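Local coordinates for peroxiredoxin (Mycobacterium tuberculosis, PDB 5EPF), which reduces hydrogen peroxide and organic hydroperoxides to water and alcohols as a thiol-specific peroxidase, protecting the cell against oxidative stress, at residues T53-A56 and C57-D61; A85-A88 and E89-F93; A47-P50 and G51-K54; R60-A63 and K64-E68. One frame throughout, in Å; residues are numbered along the deposited sequence.

Interaction 1: residues T53-A56 and C57-D61; sequences TKEA and CHFRD. With SO4 (sulfate ion), chain B.
Arg60 stands one helical turn beyond Ala56, its backbone N bonded to Ala56 O at 2.9 Å, and its side chain illustrates how a long chain can serve several partners from one helix. CB rests beside that same Ala56 O, 3.6 Å away. With CG anti to the backbone N (chi1 177°) the chain runs out from the helix, then folds at chi3 (64°) and brings the guanidinium back alongside Cys57, whose SG sits 3.4 Å above the guanidinium plane, near its rim. Within that plane the edges are shared out. NE and NH2 both grip Asp61 OD1 side-on, each at 3.0 Å, while NH1 reaches sulfate O1 at 3.0 Å along a nearly straight bond (172°) and NH2 reaches sulfate O3 at 2.8 Å. NH1 also bonds Arg91 O on helix 81-91. Cys57 in turn packs its SG against Thr53 CG2, 3.9 Å away. The redox-active disulfide expected between Cys52 and Cys57 is absent here, and with both cysteines held in an intact helix, its formation would probably require helix 50-61 to unwind locally, as in other members of the BCP/PrxQ subfamily.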
loop_
_atom_site.group_PDB
_atom_site.type_symbol
_atom_site.label_atom_id
_atom_site.label_comp_id
_atom_site.label_asym_id
_atom_site.label_seq_id
_atom_site.Cartn_x
_atom_site.Cartn_y
_atom_site.Cartn_z
ATOM N N THR A 53 -10.490 7.103 -1.922
ATOM C CA THR A 53 -11.607 6.170 -1.821
ATOM C C THR A 53 -11.772 5.364 -3.108
ATOM O O THR A 53 -11.939 4.137 -3.066
ATOM C CB THR A 53 -12.882 6.945 -1.489
ATOM O OG1 THR A 53 -12.707 7.601 -0.230
ATOM C CG2 THR A 53 -14.086 6.020 -1.436
ATOM N N LYS A 54 -11.666 6.020 -4.273
ATOM C CA LYS A 54 -11.761 5.284 -5.533
ATOM C C LYS A 54 -10.653 4.239 -5.635
ATOM O O LYS A 54 -10.913 3.069 -5.940
ATOM C CB LYS A 54 -11.689 6.252 -6.714
ATOM C CG LYS A 54 -11.878 5.578 -8.068
ATOM C CD LYS A 54 -11.968 6.630 -9.204
ATOM C CE LYS A 54 -12.147 5.996 -10.583
ATOM N NZ LYS A 54 -13.435 5.243 -10.704
ATOM N N GLU A 55 -9.409 4.639 -5.353
ATOM C CA GLU A 55 -8.283 3.717 -5.473
ATOM C C GLU A 55 -8.442 2.523 -4.535
ATOM O O GLU A 55 -8.291 1.365 -4.953
ATOM C CB GLU A 55 -6.980 4.463 -5.170
ATOM C CG GLU A 55 -5.782 3.546 -5.286
ATOM C CD GLU A 55 -4.469 4.136 -4.838
ATOM O OE1 GLU A 55 -4.406 5.288 -4.375
ATOM O OE2 GLU A 55 -3.455 3.396 -4.936
ATOM N N ALA A 56 -8.760 2.793 -3.265
ATOM C CA ALA A 56 -8.818 1.739 -2.262
ATOM C C ALA A 56 -10.047 0.858 -2.447
ATOM O O ALA A 56 -9.987 -0.348 -2.181
ATOM C CB ALA A 56 -8.783 2.368 -0.868
ATOM N N CYS A 57 -11.168 1.428 -2.900
ATOM C CA CYS A 57 -12.333 0.600 -3.192
ATOM C C CYS A 57 -12.104 -0.291 -4.408
ATOM O O CYS A 57 -12.680 -1.383 -4.488
ATOM C CB CYS A 57 -13.577 1.469 -3.380
ATOM S SG CYS A 57 -14.217 2.141 -1.824
ATOM N N HIS A 58 -11.288 0.155 -5.370
ATOM C CA HIS A 58 -10.949 -0.717 -6.489
ATOM C C HIS A 58 -10.104 -1.896 -6.015
ATOM O O HIS A 58 -10.363 -3.040 -6.408
ATOM C CB HIS A 58 -10.264 0.095 -7.591
ATOM C CG HIS A 58 -10.142 -0.633 -8.894
ATOM N ND1 HIS A 58 -11.209 -1.235 -9.519
ATOM C CD2 HIS A 58 -9.069 -0.849 -9.694
ATOM C CE1 HIS A 58 -10.803 -1.783 -10.653
ATOM N NE2 HIS A 58 -9.508 -1.567 -10.780
ATOM N N PHE A 59 -9.137 -1.650 -5.117
ATOM C CA PHE A 59 -8.429 -2.756 -4.473
ATOM C C PHE A 59 -9.392 -3.684 -3.744
ATOM O O PHE A 59 -9.276 -4.914 -3.850
ATOM C CB PHE A 59 -7.380 -2.237 -3.495
ATOM C CG PHE A 59 -6.050 -1.916 -4.134
ATOM C CD1 PHE A 59 -5.201 -2.932 -4.554
ATOM C CD2 PHE A 59 -5.637 -0.597 -4.315
ATOM C CE1 PHE A 59 -3.973 -2.639 -5.139
ATOM C CE2 PHE A 59 -4.414 -0.296 -4.904
ATOM C CZ PHE A 59 -3.577 -1.337 -5.321
ATOM N N ARG A 60 -10.351 -3.116 -3.002
ATOM C CA ARG A 60 -11.338 -3.925 -2.294
ATOM C C ARG A 60 -12.090 -4.830 -3.257
ATOM O O ARG A 60 -12.251 -6.034 -3.010
ATOM C CB ARG A 60 -12.339 -3.000 -1.599
ATOM C CG ARG A 60 -13.483 -3.742 -0.881
ATOM C CD ARG A 60 -14.621 -2.776 -0.558
ATOM N NE ARG A 60 -15.208 -2.243 -1.781
ATOM C CZ ARG A 60 -16.021 -1.192 -1.843
ATOM N NH1 ARG A 60 -16.356 -0.526 -0.740
ATOM N NH2 ARG A 60 -16.491 -0.795 -3.017
ATOM N N ASP A 61 -12.569 -4.254 -4.367
ATOM C CA ASP A 61 -13.429 -4.968 -5.295
ATOM C C ASP A 61 -12.686 -6.074 -6.017
ATOM O O ASP A 61 -13.329 -6.967 -6.574
ATOM C CB ASP A 61 -13.987 -3.997 -6.338
ATOM C CG ASP A 61 -14.953 -2.975 -5.771
ATOM O OD1 ASP A 61 -15.465 -3.147 -4.640
ATOM O OD2 ASP A 61 -15.237 -1.983 -6.494
HETATM S S SO4 B . -19.124 1.867 -1.692
HETATM O O1 SO4 B . -18.120 1.915 -0.639
HETATM O O2 SO4 B . -19.399 3.227 -2.202
HETATM O O3 SO4 B . -18.670 1.029 -2.806
HETATM O O4 SO4 B . -20.376 1.332 -1.150
#

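Interaction 2: residues A85-A88 and E89-F93; sequences AKFA and EVRRF. With SO4 (sulfate ion), chain B.
Phe93 drives the edge of its ring onto the face of Phe87, a T-shaped stack with CE1 lying 3.7 Å above the middle of the Phe87 plane and the two planes at 78°. The Phe93 ring also leans on Ala88, CD1 to CB 4.0 Å, and carries Arg91 CB over one face. What returns Phe93 to the helix is the chain reversal just before it: Arg92 has positive phi, and Phe93 N bonds Ala88 O at 3.0 Å, in the carbonyl plane on a lone pair. This is a Schellman motif ending helix 81-91, the helix of a beta-alpha-beta unit between strands 72-77 and 97-99, and Leu97 of the latter backs both Phe87 and Ala88. From within this turn the Arg92 side chain, bent at chi2 and chi3, curls back to set NH1 on Val90 O at 3.0 Å. That nitrogen and Arg91 NH1 both donate to sulfate O1, and Arg60 of helix 50-61 also donates to this ion, which probably comes from the crystallisation liquor. Elsewhere on the helix, Lys86 curls through chi2 (53°) and chi3, laying CD against Val90 CG2 at 3.6 Å and setting NZ 2.8 Å from Glu89 OE1 in a salt bridge.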
loop_
_atom_site.group_PDB
_atom_site.type_symbol
_atom_site.label_atom_id
_atom_site.label_comp_id
_atom_site.label_asym_id
_atom_site.label_seq_id
_atom_site.Cartn_x
_atom_site.Cartn_y
_atom_site.Cartn_z
ATOM N N ALA A 85 -9.054 3.338 10.711
ATOM C CA ALA A 85 -10.111 2.454 11.190
ATOM C C ALA A 85 -11.466 2.852 10.618
ATOM O O ALA A 85 -12.233 2.001 10.159
ATOM C CB ALA A 85 -10.154 2.447 12.719
ATOM N N LYS A 86 -11.784 4.151 10.642
ATOM C CA LYS A 86 -13.074 4.593 10.106
ATOM C C LYS A 86 -13.163 4.379 8.598
ATOM O O LYS A 86 -14.209 3.964 8.087
ATOM C CB LYS A 86 -13.360 6.049 10.473
ATOM C CG LYS A 86 -14.803 6.485 10.137
ATOM C CD LYS A 86 -15.894 5.560 10.727
ATOM C CE LYS A 86 -15.899 5.564 12.228
ATOM N NZ LYS A 86 -17.069 4.810 12.755
ATOM N N PHE A 87 -12.084 4.669 7.872
ATOM C CA PHE A 87 -12.061 4.470 6.424
ATOM C C PHE A 87 -12.351 3.011 6.092
ATOM O O PHE A 87 -13.208 2.702 5.250
ATOM C CB PHE A 87 -10.659 4.872 5.952
ATOM C CG PHE A 87 -10.442 4.938 4.453
ATOM C CD1 PHE A 87 -11.469 5.160 3.535
ATOM C CD2 PHE A 87 -9.133 4.842 3.978
ATOM C CE1 PHE A 87 -11.188 5.266 2.168
ATOM C CE2 PHE A 87 -8.850 4.934 2.623
ATOM C CZ PHE A 87 -9.882 5.159 1.716
ATOM N N ALA A 88 -11.657 2.088 6.770
ATOM C CA ALA A 88 -11.838 0.657 6.491
ATOM C C ALA A 88 -13.227 0.169 6.908
ATOM O O ALA A 88 -13.796 -0.725 6.268
ATOM C CB ALA A 88 -10.752 -0.166 7.191
ATOM N N GLU A 89 -13.773 0.713 7.997
ATOM C CA GLU A 89 -15.106 0.310 8.447
ATOM C C GLU A 89 -16.180 0.796 7.481
ATOM O O GLU A 89 -17.064 0.031 7.080
ATOM C CB GLU A 89 -15.369 0.872 9.846
ATOM C CG GLU A 89 -16.677 0.421 10.473
ATOM C CD GLU A 89 -16.991 1.187 11.737
ATOM O OE1 GLU A 89 -16.321 2.208 12.018
ATOM O OE2 GLU A 89 -17.935 0.787 12.443
ATOM N N VAL A 90 -16.118 2.068 7.089
ATOM C CA VAL A 90 -17.136 2.632 6.204
ATOM C C VAL A 90 -17.106 1.969 4.831
ATOM O O VAL A 90 -18.155 1.778 4.197
ATOM C CB VAL A 90 -16.951 4.157 6.118
ATOM C CG1 VAL A 90 -17.815 4.765 5.023
ATOM C CG2 VAL A 90 -17.247 4.779 7.459
ATOM N N ARG A 91 -15.910 1.620 4.336
ATOM C CA ARG A 91 -15.771 1.055 2.999
ATOM C C ARG A 91 -15.663 -0.464 3.022
ATOM O O ARG A 91 -15.506 -1.088 1.968
ATOM C CB ARG A 91 -14.564 1.669 2.285
ATOM C CG ARG A 91 -14.670 3.175 2.116
ATOM C CD ARG A 91 -15.887 3.557 1.294
ATOM N NE ARG A 91 -16.065 5.010 1.257
ATOM C CZ ARG A 91 -17.000 5.616 0.546
ATOM N NH1 ARG A 91 -17.817 4.901 -0.207
ATOM N NH2 ARG A 91 -17.112 6.941 0.580
ATOM N N ARG A 92 -15.730 -1.075 4.205
ATOM C CA ARG A 92 -15.711 -2.534 4.337
ATOM C C ARG A 92 -14.473 -3.148 3.670
ATOM O O ARG A 92 -14.552 -4.129 2.922
ATOM C CB ARG A 92 -17.020 -3.146 3.816
ATOM C CG ARG A 92 -18.288 -2.663 4.567
ATOM C CD ARG A 92 -18.984 -1.459 3.897
ATOM N NE ARG A 92 -19.378 -1.753 2.518
ATOM C CZ ARG A 92 -19.424 -0.859 1.529
ATOM N NH1 ARG A 92 -19.122 0.423 1.749
ATOM N NH2 ARG A 92 -19.778 -1.248 0.314
ATOM N N PHE A 93 -13.309 -2.562 3.947
ATOM C CA PHE A 93 -12.066 -3.099 3.400
ATOM C C PHE A 93 -11.713 -4.424 4.051
ATOM O O PHE A 93 -11.739 -4.560 5.277
ATOM C CB PHE A 93 -10.905 -2.127 3.592
ATOM C CG PHE A 93 -11.014 -0.875 2.776
ATOM C CD1 PHE A 93 -10.386 0.286 3.201
ATOM C CD2 PHE A 93 -11.755 -0.844 1.596
ATOM C CE1 PHE A 93 -10.482 1.450 2.463
ATOM C CE2 PHE A 93 -11.845 0.320 0.859
ATOM C CZ PHE A 93 -11.218 1.463 1.296
HETATM S S SO4 B . -19.124 1.867 -1.692
HETATM O O1 SO4 B . -18.120 1.915 -0.639
HETATM O O2 SO4 B . -19.399 3.227 -2.202
HETATM O O3 SO4 B . -18.670 1.029 -2.806
HETATM O O4 SO4 B . -20.376 1.332 -1.150
#

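Interaction 3: residues A47-P50 and G51-K54; sequences AMTP and GCTK
Thr49 O is gripped twice by Thr53: the backbone N arrives at 2.8 Å nearly along the C=O axis, and the hydroxyl OG1, also at 2.8 Å, donates from well above the carbonyl plane. With OG1 anti to the carbonyl carbon (chi1 -61°), the Thr53 side chain folds back toward the start of its own helix, so one acceptor holds both its main chain and its tip. Lys54 N follows with a bond of 3.0 Å to Pro50 O, continuing the first turn. Thr49 is the N-cap residue of helix 50-61, and together with Pro45 and Cys52 it spells the PxxxTxxC signature of peroxiredoxins, in which Cys52 is the cysteine expected to form the sulfenic acid intermediate. The hydroxyl of Thr49 bonds Ala46 O and comes within 3.5 Å of Cys52 CB; the place of the sulfur itself is less certain, because Cys52 has two conformers. Arg124, Tyr44 and Pro45 also touch the Cys52 side chain. Thr53 OG1 also passes Met48 C, just ahead of the helix, at 3.4 Å. The packing spreads from there to helix 81-91, where Phe87 meets Ala47 and, in the conformer described, Met48, and Arg91 lies against Thr53.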
loop_
_atom_site.group_PDB
_atom_site.type_symbol
_atom_site.label_atom_id
_atom_site.label_comp_id
_atom_site.label_asym_id
_atom_site.label_seq_id
_atom_site.Cartn_x
_atom_site.Cartn_y
_atom_site.Cartn_z
ATOM N N ALA A 47 -6.667 9.269 3.618
ATOM C CA ALA A 47 -7.847 8.443 3.785
ATOM C C ALA A 47 -9.113 9.270 3.618
ATOM O O ALA A 47 -9.175 10.432 4.027
ATOM C CB ALA A 47 -7.815 7.841 5.188
ATOM N N MET A 48 -10.108 8.651 2.984
ATOM C CA MET A 48 -11.487 9.102 2.856
ATOM C C MET A 48 -11.703 10.184 1.806
ATOM O O MET A 48 -12.848 10.543 1.583
ATOM C CB MET A 48 -12.135 9.492 4.194
ATOM C CG MET A 48 -12.078 8.347 5.185
ATOM S SD MET A 48 -12.889 8.693 6.739
ATOM C CE MET A 48 -14.561 9.072 6.182
ATOM N N THR A 49 -10.668 10.688 1.152
ATOM C CA THR A 49 -10.872 11.672 0.100
ATOM C C THR A 49 -11.369 10.940 -1.137
ATOM O O THR A 49 -11.168 9.728 -1.258
ATOM C CB THR A 49 -9.586 12.424 -0.237
ATOM O OG1 THR A 49 -8.614 11.500 -0.732
ATOM C CG2 THR A 49 -9.079 13.184 0.993
ATOM N N PRO A 50 -12.017 11.635 -2.086
ATOM C CA PRO A 50 -12.642 10.898 -3.204
ATOM C C PRO A 50 -11.670 10.082 -4.045
ATOM O O PRO A 50 -11.997 8.948 -4.420
ATOM C CB PRO A 50 -13.359 12.006 -3.991
ATOM C CG PRO A 50 -13.676 13.037 -2.919
ATOM C CD PRO A 50 -12.424 13.056 -2.086
ATOM N N GLY A 51 -10.479 10.605 -4.343
ATOM C CA GLY A 51 -9.549 9.849 -5.165
ATOM C C GLY A 51 -8.995 8.644 -4.433
ATOM O O GLY A 51 -8.876 7.557 -5.005
ATOM N N CYS A 52 -8.662 8.812 -3.157
ATOM C CA CYS A 52 -8.156 7.689 -2.374
ATOM C C CYS A 52 -9.253 6.653 -2.142
ATOM O O CYS A 52 -8.990 5.448 -2.157
ATOM C CB CYS A 52 -7.516 8.190 -1.069
ATOM S SG CYS A 52 -6.044 9.292 -1.295
ATOM N N THR A 53 -10.490 7.103 -1.922
ATOM C CA THR A 53 -11.607 6.170 -1.821
ATOM C C THR A 53 -11.772 5.364 -3.108
ATOM O O THR A 53 -11.939 4.137 -3.066
ATOM C CB THR A 53 -12.882 6.945 -1.489
ATOM O OG1 THR A 53 -12.707 7.601 -0.230
ATOM C CG2 THR A 53 -14.086 6.020 -1.436
ATOM N N LYS A 54 -11.666 6.020 -4.273
ATOM C CA LYS A 54 -11.761 5.284 -5.533
ATOM C C LYS A 54 -10.653 4.239 -5.635
ATOM O O LYS A 54 -10.913 3.069 -5.940
ATOM C CB LYS A 54 -11.689 6.252 -6.714
ATOM C CG LYS A 54 -11.878 5.578 -8.068
ATOM C CD LYS A 54 -11.968 6.630 -9.204
ATOM C CE LYS A 54 -12.147 5.996 -10.583
ATOM N NZ LYS A 54 -13.435 5.243 -10.704
#

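Interaction 4: residues R60-A63 and K64-E68; sequences RDLA and KEFAE. With SO4 (sulfate ion), chain B.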
loop_
_atom_site.group_PDB
_atom_site.type_symbol
_atom_site.label_atom_id
_atom_site.label_comp_id
_atom_site.label_asym_id
_atom_site.label_seq_id
_atom_site.Cartn_x
_atom_site.Cartn_y
_atom_site.Cartn_z
ATOM N N ARG A 60 -10.351 -3.116 -3.002
ATOM C CA ARG A 60 -11.338 -3.925 -2.294
ATOM C C ARG A 60 -12.090 -4.830 -3.257
ATOM O O ARG A 60 -12.251 -6.034 -3.010
ATOM C CB ARG A 60 -12.339 -3.000 -1.599
ATOM C CG ARG A 60 -13.483 -3.742 -0.881
ATOM C CD ARG A 60 -14.621 -2.776 -0.558
ATOM N NE ARG A 60 -15.208 -2.243 -1.781
ATOM C CZ ARG A 60 -16.021 -1.192 -1.843
ATOM N NH1 ARG A 60 -16.356 -0.526 -0.740
ATOM N NH2 ARG A 60 -16.491 -0.795 -3.017
ATOM N N ASP A 61 -12.569 -4.254 -4.367
ATOM C CA ASP A 61 -13.429 -4.968 -5.295
ATOM C C ASP A 61 -12.686 -6.074 -6.017
ATOM O O ASP A 61 -13.329 -6.967 -6.574
ATOM C CB ASP A 61 -13.987 -3.997 -6.338
ATOM C CG ASP A 61 -14.953 -2.975 -5.771
ATOM O OD1 ASP A 61 -15.465 -3.147 -4.640
ATOM O OD2 ASP A 61 -15.237 -1.983 -6.494
ATOM N N LEU A 62 -11.351 -6.027 -6.044
ATOM C CA LEU A 62 -10.539 -7.040 -6.708
ATOM C C LEU A 62 -10.033 -8.119 -5.749
ATOM O O LEU A 62 -9.048 -8.803 -6.060
ATOM C CB LEU A 62 -9.389 -6.377 -7.469
ATOM C CG LEU A 62 -9.805 -5.610 -8.724
ATOM C CD1 LEU A 62 -8.635 -4.756 -9.231
ATOM C CD2 LEU A 62 -10.289 -6.558 -9.807
ATOM N N ALA A 63 -10.716 -8.318 -4.615
ATOM C CA ALA A 63 -10.274 -9.305 -3.625
ATOM C C ALA A 63 -10.040 -10.689 -4.242
ATOM O O ALA A 63 -9.011 -11.336 -3.994
ATOM C CB ALA A 63 -11.302 -9.412 -2.491
ATOM N N LYS A 64 -11.006 -11.187 -5.013
ATOM C CA LYS A 64 -10.876 -12.547 -5.536
ATOM C C LYS A 64 -9.726 -12.658 -6.532
ATOM O O LYS A 64 -9.018 -13.670 -6.555
ATOM C CB LYS A 64 -12.200 -13.024 -6.135
ATOM C CG LYS A 64 -13.287 -13.228 -5.067
ATOM C CD LYS A 64 -14.543 -13.895 -5.614
ATOM C CE LYS A 64 -15.076 -13.176 -6.839
ATOM N NZ LYS A 64 -16.102 -14.008 -7.545
ATOM N N GLU A 65 -9.515 -11.617 -7.344
ATOM C CA GLU A 65 -8.444 -11.629 -8.337
ATOM C C GLU A 65 -7.066 -11.638 -7.678
ATOM O O GLU A 65 -6.152 -12.349 -8.126
ATOM C CB GLU A 65 -8.590 -10.429 -9.265
ATOM C CG GLU A 65 -9.806 -10.469 -10.197
ATOM C CD GLU A 65 -11.141 -10.060 -9.561
ATOM O OE1 GLU A 65 -11.244 -9.832 -8.337
ATOM O OE2 GLU A 65 -12.118 -9.970 -10.320
ATOM N N PHE A 66 -6.890 -10.854 -6.614
ATOM C CA PHE A 66 -5.619 -10.904 -5.899
ATOM C C PHE A 66 -5.429 -12.245 -5.207
ATOM O O PHE A 66 -4.329 -12.798 -5.216
ATOM C CB PHE A 66 -5.442 -9.702 -4.963
ATOM C CG PHE A 66 -5.084 -8.436 -5.697
ATOM C CD1 PHE A 66 -3.802 -8.251 -6.200
ATOM C CD2 PHE A 66 -6.026 -7.448 -5.921
ATOM C CE1 PHE A 66 -3.466 -7.087 -6.921
ATOM C CE2 PHE A 66 -5.698 -6.288 -6.628
ATOM C CZ PHE A 66 -4.406 -6.108 -7.124
ATOM N N ALA A 67 -6.498 -12.816 -4.655
ATOM C CA ALA A 67 -6.378 -14.138 -4.053
ATOM C C ALA A 67 -5.994 -15.194 -5.088
ATOM O O ALA A 67 -5.224 -16.112 -4.784
ATOM C CB ALA A 67 -7.662 -14.504 -3.320
ATOM N N GLU A 68 -6.490 -15.065 -6.322
ATOM C CA GLU A 68 -6.157 -16.050 -7.351
ATOM C C GLU A 68 -4.663 -16.087 -7.652
ATOM O O GLU A 68 -4.127 -17.153 -7.984
ATOM C CB GLU A 68 -6.934 -15.790 -8.639
ATOM C CG GLU A 68 -6.809 -16.967 -9.609
ATOM C CD GLU A 68 -6.993 -16.590 -11.065
ATOM O OE1 GLU A 68 -7.420 -15.451 -11.349
ATOM O OE2 GLU A 68 -6.719 -17.457 -11.927
HETATM S S SO4 B . -19.124 1.867 -1.692
HETATM O O1 SO4 B . -18.120 1.915 -0.639
HETATM O O2 SO4 B . -19.399 3.227 -2.202
HETATM O O3 SO4 B . -18.670 1.029 -2.806
HETATM O O4 SO4 B . -20.376 1.332 -1.150
HETATM O O HOH W 1 -13.407 -9.863 -5.967
#
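Phe66 turns the CD2-CE2 rim of its ring to Leu62, CE2 lying 3.8 Å from Leu62 CB, while a second flat group, the carboxylate of Glu65, takes the other end of the same leucine. Leu62 CD2 stands almost straight over one face of that carboxylate, 3.6 Å from Glu65 CD, and the two side chains cross at about a right angle. Glu65 reaches this place by folding at chi2 (80°), which doubles its acid group back toward the start of the helix. There OE1 lies 3.3 Å from Leu62 O, two acceptors side by side, probably a slightly unfavourable approach; a water donating to OE1 may offset part of it. This water donates to Glu65 OE1 at 3.2 Å and to Asp61 O at 3.0 Å, and accepts from Lys64 N at 2.9 Å, so that one molecule spans the junction and serves an amide of the new helix's first turn. At the far end of 60-63, the Arg60 guanidinium keeps its edges for Asp61 and the sulfate.

Leu62 makes the break itself. Its backbone is the first to depart from helical geometry after helix 50-61, and it is also the N-cap of helix 63-68, whose opening bonds run from Phe66 N to Leu62 O and from Ala67 N to Ala63 O, both 3.0 Å. The kinked pair of helices is backed by helix 145-158, with Ala149 touching Leu62, Leu153 against Glu65 and Phe66, and Arg157 beside Glu65; Arg73 of strand 72-77 touches Ala63 and Phe66.

Three of the four contacts follow helix 50-61 in order: interaction 3 at its start, interaction 1 along its body, interaction 4 where it breaks into helix 63-68. Interaction 2 belongs to the neighbouring helix 81-91. Interactions 1 and 2 are partly buried and press together, Ala56 CB meeting Phe93 CZ, and their arginines converge on one sulfate. Interactions 3 and 4 lie nearer the surface, about 19 Å apart between centres, and rely on helix-start hydrogen bonding, a threonine hydroxyl in one and a water in the other. Phe87 packs 85-93 against the active-site turn, and Phe59 and Phe66 likewise pack interactions 1 and 4 together.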